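Ribose 5-phosphate isomerase B (Anaplasma phagocytophilum, PDB 4EM8) probably catalyses the reversible interconversion of ribose 5-phosphate and ribulose 5-phosphate. Local coordinates at residues V10-D15 against F24-L29; E20-L25 against C39-K44; M96-S101 against Y127-T132; F66-C71 against L110-R115. All coordinates share one frame; numbering follows the deposited sequence.

Contact 1 (V10-D15 against F24-L29); sequences VFLSSD and FLSAYL
Val10 and Leu12 on strand 9-14 pack against Leu25, Ser26 and Leu29 on helix 19-31, the first strand and helix of a beta-alpha-beta unit in a Rossmann-like fold. The helix runs back over the strand almost antiparallel: the axes of 10-14 and 24-29 make an angle of 168° and approach to 9.8 Å, a spacing filled by branched aliphatic side chains. Alternation along the strand puts Val10 and Leu12 on the helix side and Phe11 on the other, where its ring stacks with Phe37.

The apolar contacts centre on Leu29. Its CD1 methyl meets Val10 broadside, lying 3.7 Å from Val10 CG1 and 3.9 Å from Val10 CG2, and the two side chains cross at about a right angle. CD1 of Leu29 also comes within 4.2 Å of Leu12 CD1, while Leu12 CD2 lies more loosely against Leu25 CB at 4.4 Å. A beta-branched valine, short and wide, suits the strand under a leucine tip, and the longer Leu12 spans the distance to the helix further along. Val36 of the next strand adjoins both Leu12 and Leu29.

The polar element is Ser26, a small residue where Leu12 comes close. Its hydroxyl turns back to the carbonyl of Arg22 one helical turn earlier, so this buried polar atom is satisfied within the helix although the Leu12 methyls lie against it. With chi1 at -58°, OG stands beside the backbone N and faces the leucine fork, 3.6 Å from Leu12 CD1 and 3.7 Å from Leu12 CD2.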
loop_
_atom_site.group_PDB
_atom_site.type_symbol
_atom_site.label_atom_id
_atom_site.label_comp_id
_atom_site.label_asym_id
_atom_site.label_seq_id
_atom_site.Cartn_x
_atom_site.Cartn_y
_atom_site.Cartn_z
ATOM N N VAL A 10 2.263 -6.211 -19.649
ATOM C CA VAL A 10 1.563 -6.117 -18.386
ATOM C C VAL A 10 0.847 -7.427 -18.071
ATOM O O VAL A 10 0.218 -8.041 -18.942
ATOM C CB VAL A 10 0.551 -4.938 -18.415
ATOM C CG1 VAL A 10 -0.168 -4.780 -17.074
ATOM C CG2 VAL A 10 1.283 -3.649 -18.754
ATOM N N PHE A 11 0.959 -7.841 -16.818
ATOM C CA PHE A 11 0.214 -8.967 -16.292
ATOM C C PHE A 11 -0.863 -8.458 -15.320
ATOM O O PHE A 11 -0.594 -7.671 -14.370
ATOM C CB PHE A 11 1.172 -9.968 -15.606
ATOM C CG PHE A 11 2.178 -10.596 -16.543
ATOM C CD1 PHE A 11 3.294 -9.882 -16.979
ATOM C CD2 PHE A 11 2.026 -11.932 -16.973
ATOM C CE1 PHE A 11 4.210 -10.465 -17.859
ATOM C CE2 PHE A 11 2.948 -12.528 -17.841
ATOM C CZ PHE A 11 4.047 -11.795 -18.280
ATOM N N LEU A 12 -2.089 -8.927 -15.523
ATOM C CA LEU A 12 -3.216 -8.432 -14.740
ATOM C C LEU A 12 -3.934 -9.555 -14.037
ATOM O O LEU A 12 -4.126 -10.626 -14.617
ATOM C CB LEU A 12 -4.204 -7.720 -15.644
ATOM C CG LEU A 12 -3.704 -6.460 -16.382
ATOM C CD1 LEU A 12 -3.357 -6.776 -17.846
ATOM C CD2 LEU A 12 -4.746 -5.340 -16.324
ATOM N N SER A 13 -4.343 -9.316 -12.796
ATOM C CA SER A 13 -5.214 -10.251 -12.119
ATOM C C SER A 13 -6.175 -9.579 -11.170
ATOM O O SER A 13 -5.974 -8.437 -10.747
ATOM C CB SER A 13 -4.419 -11.355 -11.388
ATOM O OG SER A 13 -3.951 -10.914 -10.147
ATOM N N SER A 14 -7.224 -10.328 -10.838
ATOM C CA SER A 14 -8.185 -9.912 -9.868
ATOM C C SER A 14 -8.875 -11.061 -9.153
ATOM O O SER A 14 -8.760 -12.263 -9.513
ATOM C CB SER A 14 -9.270 -9.049 -10.550
ATOM O OG SER A 14 -10.173 -9.878 -11.272
ATOM N N ASP A 15 -9.582 -10.666 -8.100
ATOM C CA ASP A 15 -10.575 -11.519 -7.496
ATOM C C ASP A 15 -11.906 -11.219 -8.187
ATOM O O ASP A 15 -11.960 -10.516 -9.214
ATOM C CB ASP A 15 -10.598 -11.389 -5.950
ATOM C CG ASP A 15 -11.174 -10.093 -5.456
ATOM O OD1 ASP A 15 -11.575 -9.245 -6.265
ATOM O OD2 ASP A 15 -11.214 -9.912 -4.215
ATOM N N PHE A 24 -11.789 -4.428 -18.663
ATOM C CA PHE A 24 -11.773 -3.060 -19.201
ATOM C C PHE A 24 -10.343 -2.523 -19.396
ATOM O O PHE A 24 -10.014 -1.978 -20.475
ATOM C CB PHE A 24 -12.585 -2.122 -18.293
ATOM C CG PHE A 24 -12.653 -0.685 -18.783
ATOM C CD1 PHE A 24 -13.540 -0.315 -19.791
ATOM C CD2 PHE A 24 -11.806 0.290 -18.242
ATOM C CE1 PHE A 24 -13.605 0.998 -20.241
ATOM C CE2 PHE A 24 -11.860 1.607 -18.688
ATOM C CZ PHE A 24 -12.759 1.958 -19.688
ATOM N N LEU A 25 -9.497 -2.661 -18.367
ATOM C CA LEU A 25 -8.129 -2.173 -18.448
ATOM C C LEU A 25 -7.256 -3.048 -19.354
ATOM O O LEU A 25 -6.345 -2.534 -19.975
ATOM C CB LEU A 25 -7.494 -1.983 -17.072
ATOM C CG LEU A 25 -8.222 -1.014 -16.151
ATOM C CD1 LEU A 25 -7.709 -1.146 -14.705
ATOM C CD2 LEU A 25 -8.137 0.418 -16.663
ATOM N N SER A 26 -7.561 -4.342 -19.469
ATOM C CA SER A 26 -6.820 -5.192 -20.389
ATOM C C SER A 26 -7.063 -4.767 -21.840
ATOM O O SER A 26 -6.112 -4.697 -22.626
ATOM C CB SER A 26 -7.128 -6.699 -20.180
ATOM O OG SER A 26 -6.824 -7.106 -18.843
ATOM N N ALA A 27 -8.322 -4.481 -22.187
ATOM C CA ALA A 27 -8.677 -4.011 -23.532
ATOM C C ALA A 27 -8.036 -2.651 -23.825
ATOM O O ALA A 27 -7.559 -2.414 -24.934
ATOM C CB ALA A 27 -10.185 -3.931 -23.700
ATOM N N TYR A 28 -8.010 -1.768 -22.822
ATOM C CA TYR A 28 -7.331 -0.482 -22.959
ATOM C C TYR A 28 -5.857 -0.682 -23.312
ATOM O O TYR A 28 -5.354 -0.140 -24.310
ATOM C CB TYR A 28 -7.468 0.325 -21.670
ATOM C CG TYR A 28 -6.713 1.629 -21.669
ATOM C CD1 TYR A 28 -7.087 2.670 -22.515
ATOM C CD2 TYR A 28 -5.641 1.842 -20.798
ATOM C CE1 TYR A 28 -6.397 3.858 -22.523
ATOM C CE2 TYR A 28 -4.967 3.052 -20.771
ATOM C CZ TYR A 28 -5.340 4.048 -21.638
ATOM O OH TYR A 28 -4.664 5.231 -21.660
ATOM N N LEU A 29 -5.151 -1.434 -22.480
ATOM C CA LEU A 29 -3.744 -1.727 -22.739
ATOM C C LEU A 29 -3.498 -2.331 -24.122
ATOM O O LEU A 29 -2.531 -1.971 -24.802
ATOM C CB LEU A 29 -3.175 -2.650 -21.662
ATOM C CG LEU A 29 -2.998 -1.944 -20.313
ATOM C CD1 LEU A 29 -2.537 -2.941 -19.262
ATOM C CD2 LEU A 29 -2.007 -0.749 -20.410
#

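Contact 2 (E20-L25 against C39-K44); sequences ELRLFL and CGCDPK
Gly40 and Cys41, the residues that receive Arg22 of helix 19-31, are joined by a cis peptide bond, and Gly40 has a positive phi of 84°, a conformation that favours glycine. The turn brings the Cys41 carbonyl round to the guanidinium group. Arg22 NH2 donates to Cys41 O over 2.9 Å, in the carbonyl plane and on a lone pair, though the oxygen sits 20° out of the guanidinium plane. NH1 of Arg22 makes a weak second bond to the same oxygen at 3.1 Å. Over one face of the guanidinium, toward its rim, lies Gly40 CA, 3.9 Å above the plane.

Arg22 leaves the helix extended and then bends at chi3 (85°), which turns its head into the loop. There NH1 also forms a salt bridge with Asp38 and NH2 a hydrogen bond with Ser14, so several partners fix the rotation of this buried charge. At the exposed margin Leu23 CD1 touches Pro43 CG at 4.4 Å. Next to that proline, Asp42 OD1 accepts from Lys44 N at 2.9 Å, forming an Asx turn.

The loop 39-44 continues strand 35-38 and is bonded through its backbone to Leu12 and Ser14 of strand 9-14. Helix 19-31 lies over these strands and meets helix 119-131 as well, where Phe24 packs against Gln123.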
loop_
_atom_site.group_PDB
_atom_site.type_symbol
_atom_site.label_atom_id
_atom_site.label_comp_id
_atom_site.label_asym_id
_atom_site.label_seq_id
_atom_site.Cartn_x
_atom_site.Cartn_y
_atom_site.Cartn_z
ATOM N N GLU A 20 -14.615 -7.155 -13.883
ATOM C CA GLU A 20 -15.075 -6.177 -14.867
ATOM C C GLU A 20 -14.009 -5.089 -15.132
ATOM O O GLU A 20 -13.695 -4.804 -16.276
ATOM C CB GLU A 20 -16.413 -5.567 -14.413
ATOM C CG GLU A 20 -16.924 -4.408 -15.251
ATOM C CD GLU A 20 -18.372 -4.017 -14.930
ATOM O OE1 GLU A 20 -19.021 -4.698 -14.094
ATOM O OE2 GLU A 20 -18.862 -3.023 -15.537
ATOM N N LEU A 21 -13.421 -4.521 -14.083
ATOM C CA LEU A 21 -12.392 -3.525 -14.288
ATOM C C LEU A 21 -11.153 -4.134 -14.961
ATOM O O LEU A 21 -10.527 -3.505 -15.824
ATOM C CB LEU A 21 -12.005 -2.892 -12.956
ATOM C CG LEU A 21 -10.993 -1.751 -13.001
ATOM C CD1 LEU A 21 -11.494 -0.605 -13.901
ATOM C CD2 LEU A 21 -10.664 -1.287 -11.582
ATOM N N ARG A 22 -10.770 -5.341 -14.526
ATOM C CA ARG A 22 -9.631 -6.024 -15.109
ATOM C C ARG A 22 -9.772 -6.194 -16.636
ATOM O O ARG A 22 -8.802 -6.031 -17.395
ATOM C CB ARG A 22 -9.425 -7.385 -14.424
ATOM C CG ARG A 22 -8.139 -8.054 -14.854
ATOM C CD ARG A 22 -8.011 -9.489 -14.383
ATOM N NE ARG A 22 -8.654 -10.439 -15.265
ATOM C CZ ARG A 22 -9.523 -11.383 -14.908
ATOM N NH1 ARG A 22 -9.978 -12.227 -15.837
ATOM N NH2 ARG A 22 -9.930 -11.537 -13.650
ATOM N N LEU A 23 -10.960 -6.535 -17.084
ATOM C CA LEU A 23 -11.177 -6.799 -18.513
ATOM C C LEU A 23 -11.210 -5.463 -19.287
ATOM O O LEU A 23 -10.665 -5.371 -20.396
ATOM C CB LEU A 23 -12.453 -7.620 -18.735
ATOM C CG LEU A 23 -12.498 -9.062 -18.185
ATOM C CD1 LEU A 23 -13.881 -9.677 -18.433
ATOM C CD2 LEU A 23 -11.400 -9.969 -18.748
ATOM N N PHE A 24 -11.789 -4.428 -18.663
ATOM C CA PHE A 24 -11.773 -3.060 -19.201
ATOM C C PHE A 24 -10.343 -2.523 -19.396
ATOM O O PHE A 24 -10.014 -1.978 -20.475
ATOM C CB PHE A 24 -12.585 -2.122 -18.293
ATOM C CG PHE A 24 -12.653 -0.685 -18.783
ATOM C CD1 PHE A 24 -13.540 -0.315 -19.791
ATOM C CD2 PHE A 24 -11.806 0.290 -18.242
ATOM C CE1 PHE A 24 -13.605 0.998 -20.241
ATOM C CE2 PHE A 24 -11.860 1.607 -18.688
ATOM C CZ PHE A 24 -12.759 1.958 -19.688
ATOM N N LEU A 25 -9.497 -2.661 -18.367
ATOM C CA LEU A 25 -8.129 -2.173 -18.448
ATOM C C LEU A 25 -7.256 -3.048 -19.354
ATOM O O LEU A 25 -6.345 -2.534 -19.975
ATOM C CB LEU A 25 -7.494 -1.983 -17.072
ATOM C CG LEU A 25 -8.222 -1.014 -16.151
ATOM C CD1 LEU A 25 -7.709 -1.146 -14.705
ATOM C CD2 LEU A 25 -8.137 0.418 -16.663
ATOM N N CYS A 39 -4.215 -13.125 -15.921
ATOM C CA CYS A 39 -3.877 -14.186 -14.955
ATOM C C CYS A 39 -5.024 -14.553 -13.998
ATOM O O CYS A 39 -4.798 -15.004 -12.870
ATOM C CB CYS A 39 -2.652 -13.769 -14.156
ATOM S SG CYS A 39 -1.226 -13.430 -15.211
ATOM N N GLY A 40 -6.253 -14.344 -14.446
ATOM C CA GLY A 40 -7.436 -14.734 -13.674
ATOM C C GLY A 40 -7.801 -13.661 -12.641
ATOM O O GLY A 40 -7.107 -12.669 -12.533
ATOM N N CYS A 41 -8.864 -13.863 -11.864
ATOM C CA CYS A 41 -9.638 -15.130 -11.849
ATOM C C CYS A 41 -10.565 -15.267 -13.040
ATOM O O CYS A 41 -10.859 -14.302 -13.748
ATOM C CB CYS A 41 -10.471 -15.224 -10.582
ATOM S SG CYS A 41 -11.716 -13.913 -10.464
ATOM N N ASP A 42 -11.043 -16.478 -13.242
ATOM C CA ASP A 42 -11.982 -16.774 -14.310
ATOM C C ASP A 42 -13.228 -15.927 -14.046
ATOM O O ASP A 42 -13.728 -15.916 -12.918
ATOM C CB ASP A 42 -12.303 -18.268 -14.245
ATOM C CG ASP A 42 -13.205 -18.753 -15.371
ATOM O OD1 ASP A 42 -14.133 -18.051 -15.816
ATOM O OD2 ASP A 42 -13.000 -19.910 -15.776
ATOM N N PRO A 43 -13.732 -15.214 -15.062
ATOM C CA PRO A 43 -14.960 -14.415 -14.855
ATOM C C PRO A 43 -16.178 -15.203 -14.359
ATOM O O PRO A 43 -17.028 -14.632 -13.699
ATOM C CB PRO A 43 -15.244 -13.818 -16.238
ATOM C CG PRO A 43 -13.922 -13.826 -16.938
ATOM C CD PRO A 43 -13.150 -15.007 -16.398
ATOM N N LYS A 44 -16.247 -16.497 -14.658
ATOM C CA LYS A 44 -17.312 -17.378 -14.139
ATOM C C LYS A 44 -17.288 -17.512 -12.603
ATOM O O LYS A 44 -18.252 -17.969 -12.013
ATOM C CB LYS A 44 -17.218 -18.773 -14.789
#

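Contact 3 (M96-S101 against Y127-T132); sequences MLAKLS and YTFMTT
Ala98 and Phe129 bring helices 95-105 and 119-131 together, their CA atoms only 5.0 Å apart. The methyl of Ala98 is small enough to nestle against the second backbone, with its CB 4.0 Å from Phe129 N, and touches the Thr128 CG2 methyl. Thr128 divides its two branches between the helices. Its CG2, anti to the backbone N, reaches across to lie 3.9 Å from Lys99 CB, while OG1 turns to the carbonyl of Ser124 in its own helix. A beta-branched residue with one polar and one apolar arm suits such a place.

These short helical segments run nearly parallel, at 17° and 8.2 Å between axes, as neighbours packed on one side of the parallel sheet in a Rossmann-like fold. Strand 109-113 connects the two helices in the chain.

Ser101 takes a chi1 of 79°, with OG between the backbone N and the carbonyl carbon. From there the hydroxyl bonds back to Ala98 O at 2.9 Å and meets the edge of the Phe129 ring, close to its plane, with OG 3.4 Å from CE1. In the second subunit, Ile75 packs on Leu97 and Ser101, and Tyr116 on Leu100.

Thr132 repeats the division seen at Thr128. Its OG1 donates to Thr128 O at 2.7 Å from above the carbonyl plane, on the face opposite to Thr131 N, and its CG2 lies 3.7 Å from Lys99 O. The aliphatic part of Lys99 passes obliquely over that methyl, then bends at chi3 and chi4 to carry NZ to a salt bridge with Glu103.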
loop_
_atom_site.group_PDB
_atom_site.type_symbol
_atom_site.label_atom_id
_atom_site.label_comp_id
_atom_site.label_asym_id
_atom_site.label_seq_id
_atom_site.Cartn_x
_atom_site.Cartn_y
_atom_site.Cartn_z
ATOM N N MET A 96 -2.027 11.530 -9.402
ATOM C CA MET A 96 -0.900 12.079 -8.597
ATOM C C MET A 96 -0.164 10.966 -7.855
ATOM O O MET A 96 1.085 10.925 -7.869
ATOM C CB MET A 96 -1.367 13.137 -7.598
ATOM N N LEU A 97 -0.909 10.067 -7.216
ATOM C CA LEU A 97 -0.271 8.934 -6.522
ATOM C C LEU A 97 0.430 7.948 -7.474
ATOM O O LEU A 97 1.515 7.428 -7.118
ATOM C CB LEU A 97 -1.239 8.178 -5.579
ATOM C CG LEU A 97 -0.596 7.550 -4.305
ATOM C CD1 LEU A 97 -0.059 8.621 -3.380
ATOM C CD2 LEU A 97 -1.566 6.696 -3.499
ATOM N N ALA A 98 -0.181 7.675 -8.644
ATOM C CA ALA A 98 0.463 6.883 -9.695
ATOM C C ALA A 98 1.802 7.514 -10.053
ATOM O O ALA A 98 2.844 6.846 -10.052
ATOM C CB ALA A 98 -0.422 6.774 -10.951
ATOM N N LYS A 99 1.772 8.820 -10.286
ATOM C CA LYS A 99 2.981 9.579 -10.655
ATOM C C LYS A 99 4.080 9.477 -9.582
ATOM O O LYS A 99 5.233 9.134 -9.888
ATOM C CB LYS A 99 2.609 11.047 -10.979
ATOM C CG LYS A 99 3.750 11.944 -11.437
ATOM C CD LYS A 99 3.460 13.419 -11.138
ATOM C CE LYS A 99 3.708 13.768 -9.647
ATOM N NZ LYS A 99 5.029 14.412 -9.319
ATOM N N LEU A 100 3.707 9.713 -8.324
ATOM C CA LEU A 100 4.665 9.729 -7.240
ATOM C C LEU A 100 5.248 8.317 -7.039
ATOM O O LEU A 100 6.453 8.151 -6.832
ATOM C CB LEU A 100 4.006 10.303 -5.962
ATOM C CG LEU A 100 3.639 11.806 -5.926
ATOM C CD1 LEU A 100 2.838 12.177 -4.672
ATOM C CD2 LEU A 100 4.850 12.729 -6.057
ATOM N N SER A 101 4.410 7.284 -7.161
ATOM C CA SER A 101 4.887 5.911 -6.927
ATOM C C SER A 101 5.963 5.486 -7.946
ATOM O O SER A 101 6.923 4.746 -7.611
ATOM C CB SER A 101 3.699 4.916 -6.909
ATOM O OG SER A 101 3.238 4.566 -8.225
ATOM N N TYR A 127 -2.718 4.984 -17.185
ATOM C CA TYR A 127 -1.941 5.629 -18.245
ATOM C C TYR A 127 -0.728 6.358 -17.633
ATOM O O TYR A 127 0.411 6.194 -18.085
ATOM C CB TYR A 127 -2.792 6.610 -19.072
ATOM C CG TYR A 127 -1.963 7.263 -20.163
ATOM C CD1 TYR A 127 -1.568 6.522 -21.266
ATOM C CD2 TYR A 127 -1.535 8.594 -20.068
ATOM C CE1 TYR A 127 -0.793 7.078 -22.273
ATOM C CE2 TYR A 127 -0.746 9.167 -21.074
ATOM C CZ TYR A 127 -0.378 8.398 -22.169
ATOM O OH TYR A 127 0.374 8.894 -23.196
ATOM N N THR A 128 -1.001 7.128 -16.579
ATOM C CA THR A 128 0.025 7.860 -15.815
ATOM C C THR A 128 1.093 6.896 -15.294
ATOM O O THR A 128 2.292 7.099 -15.546
ATOM C CB THR A 128 -0.624 8.637 -14.670
ATOM O OG1 THR A 128 -1.536 9.593 -15.224
ATOM C CG2 THR A 128 0.404 9.395 -13.803
ATOM N N PHE A 129 0.652 5.821 -14.656
ATOM C CA PHE A 129 1.550 4.805 -14.134
ATOM C C PHE A 129 2.500 4.275 -15.204
ATOM O O PHE A 129 3.699 4.182 -14.975
ATOM C CB PHE A 129 0.751 3.635 -13.539
ATOM C CG PHE A 129 1.568 2.723 -12.654
ATOM C CD1 PHE A 129 1.763 3.021 -11.318
ATOM C CD2 PHE A 129 2.142 1.562 -13.161
ATOM C CE1 PHE A 129 2.482 2.189 -10.478
ATOM C CE2 PHE A 129 2.860 0.712 -12.313
ATOM C CZ PHE A 129 3.043 1.034 -10.978
ATOM N N MET A 130 1.948 3.959 -16.378
ATOM C CA MET A 130 2.706 3.389 -17.487
ATOM C C MET A 130 3.659 4.367 -18.190
ATOM O O MET A 130 4.605 3.915 -18.820
ATOM C CB MET A 130 1.755 2.799 -18.549
ATOM C CG MET A 130 0.848 1.660 -18.068
ATOM S SD MET A 130 1.730 0.143 -17.639
ATOM C CE MET A 130 2.374 -0.319 -19.249
ATOM N N THR A 131 3.401 5.673 -18.102
ATOM C CA THR A 131 4.146 6.673 -18.831
ATOM C C THR A 131 5.026 7.582 -17.941
ATOM O O THR A 131 5.596 8.554 -18.441
ATOM C CB THR A 131 3.217 7.549 -19.686
ATOM O OG1 THR A 131 2.118 8.006 -18.893
ATOM C CG2 THR A 131 2.654 6.761 -20.877
ATOM N N THR A 132 5.136 7.272 -16.653
ATOM C CA THR A 132 5.996 8.044 -15.726
ATOM C C THR A 132 7.309 7.315 -15.465
ATOM O O THR A 132 7.348 6.170 -15.026
ATOM C CB THR A 132 5.290 8.326 -14.388
ATOM O OG1 THR A 132 4.029 8.926 -14.628
ATOM C CG2 THR A 132 6.114 9.278 -13.477
#

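Contact 4 (F66-C71 against L110-R115); sequences FGVLIC and LCFGSR
The Phe112 ring is met at its edge by Val68 and Ile70 of the neighbouring strand: Val68 CG1 lies near the ring plane, 4.0 Å from Phe112 CD2, and Ile70 CG1 also approaches the rim. One face is overlaid toward the rim by Leu110 CD1, 4.2 Å above the plane. Leu21 and Leu25 of helix 19-31 also pack on Phe112, so a large flat apolar group is well placed on this side of the sheet. The other side carries Leu69, Cys111 and Cys71, with Leu69 CB 4.2 Å from Cys111 SG and the helix 75-81 beyond them.

Strands 66-71 and 109-113 are adjacent and parallel in the central sheet. Leu69 sits at the middle of their bonding, giving its N to Leu110 O at 2.9 Å and taking Phe112 N on its O at 3.0 Å. The bond from Cys71 N to Phe112 O is weak, at 3.4 Å, as the strands near their ends.

Beyond that point Ser114 N donates to Cys71 O at 3.0 Å with an N-H...O angle of 164°. The backbone of Cys71, the predicted proton acceptor, is therefore tied to the turn that leads to Arg115, a predicted substrate-binding residue, which is consistent with an active site at the carboxyl ends of these strands.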
loop_
_atom_site.group_PDB
_atom_site.type_symbol
_atom_site.label_atom_id
_atom_site.label_comp_id
_atom_site.label_asym_id
_atom_site.label_seq_id
_atom_site.Cartn_x
_atom_site.Cartn_y
_atom_site.Cartn_z
ATOM N N PHE A 66 5.317 -4.939 -16.080
ATOM C CA PHE A 66 4.574 -4.466 -14.897
ATOM C C PHE A 66 3.335 -5.331 -14.620
ATOM O O PHE A 66 2.924 -6.165 -15.434
ATOM C CB PHE A 66 4.130 -2.993 -15.060
ATOM C CG PHE A 66 5.244 -1.976 -14.919
ATOM C CD1 PHE A 66 6.534 -2.341 -14.531
ATOM C CD2 PHE A 66 4.965 -0.631 -15.096
ATOM C CE1 PHE A 66 7.541 -1.383 -14.383
ATOM C CE2 PHE A 66 5.960 0.339 -14.924
ATOM C CZ PHE A 66 7.238 -0.034 -14.590
ATOM N N GLY A 67 2.758 -5.127 -13.448
ATOM C CA GLY A 67 1.588 -5.867 -13.027
ATOM C C GLY A 67 0.493 -4.940 -12.615
ATOM O O GLY A 67 0.746 -3.804 -12.223
ATOM N N VAL A 68 -0.740 -5.423 -12.722
ATOM C CA VAL A 68 -1.910 -4.732 -12.212
ATOM C C VAL A 68 -2.720 -5.746 -11.400
ATOM O O VAL A 68 -3.057 -6.837 -11.906
ATOM C CB VAL A 68 -2.791 -4.113 -13.320
ATOM C CG1 VAL A 68 -4.018 -3.457 -12.727
ATOM C CG2 VAL A 68 -2.030 -3.084 -14.162
ATOM N N LEU A 69 -2.990 -5.412 -10.149
ATOM C CA LEU A 69 -3.813 -6.244 -9.252
ATOM C C LEU A 69 -5.085 -5.548 -8.769
ATOM O O LEU A 69 -5.046 -4.377 -8.364
ATOM C CB LEU A 69 -2.968 -6.650 -8.049
ATOM C CG LEU A 69 -1.728 -7.523 -8.345
ATOM C CD1 LEU A 69 -0.858 -7.627 -7.079
ATOM C CD2 LEU A 69 -2.092 -8.925 -8.829
ATOM N N ILE A 70 -6.220 -6.260 -8.747
ATOM C CA ILE A 70 -7.493 -5.603 -8.434
ATOM C C ILE A 70 -8.358 -6.414 -7.463
ATOM O O ILE A 70 -8.627 -7.571 -7.702
ATOM C CB ILE A 70 -8.339 -5.287 -9.691
ATOM C CG1 ILE A 70 -7.482 -4.616 -10.813
ATOM C CG2 ILE A 70 -9.536 -4.394 -9.319
ATOM C CD1 ILE A 70 -8.149 -4.628 -12.165
ATOM N N CYS A 71 -8.735 -5.814 -6.347
ATOM C CA CYS A 71 -9.716 -6.432 -5.451
ATOM C C CYS A 71 -10.722 -5.341 -5.154
ATOM O O CYS A 71 -10.651 -4.262 -5.742
ATOM C CB CYS A 71 -9.074 -7.021 -4.199
ATOM S SG CYS A 71 -8.225 -5.872 -3.064
ATOM N N LEU A 110 0.659 -1.841 -9.993
ATOM C CA LEU A 110 -0.426 -0.913 -9.705
ATOM C C LEU A 110 -1.631 -1.680 -9.144
ATOM O O LEU A 110 -2.114 -2.627 -9.773
ATOM C CB LEU A 110 -0.792 -0.128 -10.965
ATOM C CG LEU A 110 -2.006 0.852 -10.996
ATOM C CD1 LEU A 110 -1.965 1.860 -9.852
ATOM C CD2 LEU A 110 -2.107 1.570 -12.349
ATOM N N CYS A 111 -2.100 -1.298 -7.955
ATOM C CA CYS A 111 -3.304 -1.893 -7.377
ATOM C C CYS A 111 -4.514 -0.950 -7.440
ATOM O O CYS A 111 -4.363 0.215 -7.170
ATOM C CB CYS A 111 -3.031 -2.264 -5.920
ATOM S SG CYS A 111 -1.647 -3.427 -5.755
ATOM N N PHE A 112 -5.693 -1.469 -7.762
ATOM C CA PHE A 112 -6.942 -0.707 -7.755
ATOM C C PHE A 112 -7.980 -1.358 -6.845
ATOM O O PHE A 112 -7.960 -2.563 -6.658
ATOM C CB PHE A 112 -7.587 -0.692 -9.144
ATOM C CG PHE A 112 -6.865 0.129 -10.133
ATOM C CD1 PHE A 112 -6.913 1.497 -10.046
ATOM C CD2 PHE A 112 -6.206 -0.464 -11.211
ATOM C CE1 PHE A 112 -6.253 2.278 -10.961
ATOM C CE2 PHE A 112 -5.561 0.310 -12.142
ATOM C CZ PHE A 112 -5.602 1.687 -12.023
ATOM N N GLY A 113 -8.904 -0.530 -6.366
ATOM C CA GLY A 113 -10.080 -0.922 -5.584
ATOM C C GLY A 113 -11.263 -0.717 -6.487
ATOM O O GLY A 113 -11.784 0.414 -6.612
ATOM N N SER A 114 -11.725 -1.816 -7.094
ATOM C CA SER A 114 -12.727 -1.756 -8.155
ATOM C C SER A 114 -14.054 -1.199 -7.659
ATOM O O SER A 114 -14.786 -0.604 -8.431
ATOM C CB SER A 114 -12.958 -3.145 -8.765
ATOM O OG SER A 114 -13.457 -4.061 -7.766
ATOM N N ARG A 115 -14.362 -1.382 -6.374
ATOM C CA ARG A 115 -15.609 -0.868 -5.819
ATOM C C ARG A 115 -15.594 0.614 -5.467
ATOM O O ARG A 115 -16.610 1.143 -5.100
ATOM C CB ARG A 115 -16.027 -1.710 -4.597
ATOM C CG ARG A 115 -16.472 -3.086 -5.021
ATOM C CD ARG A 115 -16.817 -3.978 -3.859
ATOM N NE ARG A 115 -17.297 -5.285 -4.332
ATOM C CZ ARG A 115 -17.219 -6.426 -3.640
ATOM N NH1 ARG A 115 -16.690 -6.443 -2.431
ATOM N NH2 ARG A 115 -17.691 -7.555 -4.160
#

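Overall arrangement
Contacts 1 and 4 meet in the sheet, where strands 9-14 and 66-71 are neighbours: Phe11 O and Val68 N lie 2.8 Å apart, and the centres are about 9 Å apart. Helix 19-31 serves both contact 1 and contact 2 and reaches contact 4 as well, with Leu25 CD1 3.6 Å from Phe112 CE2. Contact 3 borders contact 4 through Phe129 CB, 3.7 Å from Leu110 CD2, but stays about 22 Å, centre to centre, from contact 2. The predicted substrate site gathers at one end of the strands: the side chains of Asp15 and Cys71 are about 4 Å apart, and contact 2 comes near it, the side chain of Cys41 lying about 5 Å from that of His16, a predicted binding residue.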